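Local coordinates for hypothetical multiheme protein (PDB 4QO5), which is of unconfirmed function but carries eight c-type hemes in a membrane-associated cytochrome, consistent with a role in electron transfer, at residues Val336-Glu341 / Val361-Pro366. Numbering follows the deposited sequence.
Sequences VEAMPE and VKLPMP
Leu363 O accepts two N-H groups. Val336 N, from the facing strand, donates to Leu363 O at 2.9 Å in a nearly straight bond. Met365 N adds a weak bond within its own segment, closing an inverse gamma turn centred on Pro364. Leu363 N returns the exchange to Val336 O at 2.9 Å, so Val336 and Leu363 form the hydrogen-bonded pair of a short antiparallel ribbon. Val336 O also takes a longer CA-H contact from Lys362 CA at 3.3 Å. Glu337 and Lys362 follow as the non-hydrogen-bonded pair. Beyond them Ala338 N reaches Val361 O at 2.9 Å, with an N-H...O angle of 159°.

Two side-chain faces result. On one lie Val336 and Leu363. Val336 CG1 sits between its own backbone N and carbonyl carbon (chi1 68°), where it rests 3.3 Å from Met365 O. It also makes a looser apolar contact with Met365 CB. Ala338 CB packs against the delta branch of Leu363, 3.6 Å from CD1. On the other face, the bent Lys362 chain lays its CD near Glu337 N. Its amine stays 4.9 Å, Lys362 NZ to Glu337 OE2, from the carboxylate, close enough that the opposite charges probably attract, although they do not touch.

The turn at Pro364 carries the chain to helix 137-147, where Pro364 meets Pro137 and Ile138, and Met365 and Pro366 meet Tyr139. The Pro366 side chain lies about 7 Å from a heme c. Helix 341-349, with Pro340 as its N-cap residue, lies in the connection between the two strands. Backbone bonds therefore set the register, while the apolar contacts pack one face and the charged pair occupies the exposed one.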
# COMPACT_ATOMS: atom_id res chain seq x y z
N VAL A 336 1.17 -34.09 -15.32
CA VAL A 336 2.38 -33.93 -16.14
C VAL A 336 3.48 -34.88 -15.68
O VAL A 336 3.58 -35.20 -14.50
CB VAL A 336 2.88 -32.45 -16.11
CG1 VAL A 336 3.41 -32.07 -14.72
CG2 VAL A 336 3.93 -32.20 -17.18
N GLU A 337 4.30 -35.36 -16.61
CA GLU A 337 5.54 -36.04 -16.24
C GLU A 337 6.47 -35.03 -15.56
O GLU A 337 6.75 -33.96 -16.10
CB GLU A 337 6.22 -36.62 -17.48
CG GLU A 337 6.35 -38.13 -17.47
CD GLU A 337 6.89 -38.67 -18.77
OE1 GLU A 337 6.75 -37.99 -19.80
OE2 GLU A 337 7.47 -39.79 -18.76
N ALA A 338 6.95 -35.37 -14.36
CA ALA A 338 7.65 -34.41 -13.52
C ALA A 338 9.09 -34.13 -13.95
O ALA A 338 9.54 -32.98 -13.92
CB ALA A 338 7.61 -34.86 -12.07
N MET A 339 9.80 -35.18 -14.33
CA MET A 339 11.23 -35.08 -14.57
C MET A 339 11.66 -35.93 -15.76
O MET A 339 11.60 -37.16 -15.71
CB MET A 339 11.99 -35.56 -13.32
CG MET A 339 13.50 -35.64 -13.48
SD MET A 339 14.28 -34.02 -13.59
CE MET A 339 13.70 -33.25 -12.08
N PRO A 340 12.10 -35.28 -16.85
CA PRO A 340 12.62 -36.04 -17.99
C PRO A 340 13.87 -36.82 -17.59
O PRO A 340 14.67 -36.30 -16.82
CB PRO A 340 12.97 -34.94 -19.01
CG PRO A 340 12.11 -33.77 -18.62
CD PRO A 340 12.03 -33.83 -17.12
N GLU A 341 14.02 -38.04 -18.08
CA GLU A 341 15.13 -38.89 -17.68
C GLU A 341 16.50 -38.36 -18.12
O GLU A 341 17.51 -38.60 -17.46
CB GLU A 341 14.95 -40.33 -18.19
CG GLU A 341 16.03 -41.30 -17.71
CD GLU A 341 16.59 -42.17 -18.82
OE1 GLU A 341 15.83 -42.53 -19.74
OE2 GLU A 341 17.80 -42.49 -18.77
N VAL A 361 7.46 -40.24 -12.67
CA VAL A 361 6.44 -39.81 -11.72
C VAL A 361 5.55 -38.75 -12.36
O VAL A 361 6.03 -37.84 -13.04
CB VAL A 361 7.08 -39.25 -10.43
CG1 VAL A 361 6.01 -38.80 -9.45
CG2 VAL A 361 7.97 -40.30 -9.79
N LYS A 362 4.24 -38.88 -12.16
CA LYS A 362 3.28 -37.88 -12.63
C LYS A 362 2.93 -36.96 -11.47
O LYS A 362 2.69 -37.44 -10.36
CB LYS A 362 2.01 -38.56 -13.13
CG LYS A 362 2.21 -39.47 -14.33
CD LYS A 362 2.46 -38.67 -15.60
CE LYS A 362 2.23 -39.52 -16.83
NZ LYS A 362 3.07 -40.75 -16.80
N LEU A 363 2.89 -35.66 -11.73
CA LEU A 363 2.46 -34.71 -10.71
C LEU A 363 1.23 -33.97 -11.22
O LEU A 363 1.08 -33.78 -12.42
CB LEU A 363 3.60 -33.72 -10.40
CG LEU A 363 4.80 -34.35 -9.69
CD1 LEU A 363 5.87 -33.31 -9.36
CD2 LEU A 363 4.36 -35.08 -8.42
N PRO A 364 0.34 -33.55 -10.30
CA PRO A 364 -0.83 -32.76 -10.71
C PRO A 364 -0.45 -31.29 -10.89
O PRO A 364 -0.83 -30.43 -10.09
CB PRO A 364 -1.80 -32.94 -9.55
CG PRO A 364 -0.93 -33.14 -8.37
CD PRO A 364 0.31 -33.86 -8.86
N MET A 365 0.31 -31.01 -11.94
CA MET A 365 0.80 -29.67 -12.24
C MET A 365 0.71 -29.47 -13.74
O MET A 365 0.58 -30.45 -14.49
CB MET A 365 2.23 -29.52 -11.74
CG MET A 365 2.31 -29.41 -10.21
SD MET A 365 3.97 -29.68 -9.61
CE MET A 365 4.72 -28.10 -10.01
N PRO A 366 0.74 -28.20 -14.20
CA PRO A 366 0.58 -27.94 -15.63
C PRO A 366 1.86 -28.14 -16.43
O PRO A 366 1.81 -28.31 -17.66
CB PRO A 366 0.15 -26.47 -15.68
CG PRO A 366 0.64 -25.88 -14.39
CD PRO A 366 0.61 -26.98 -13.38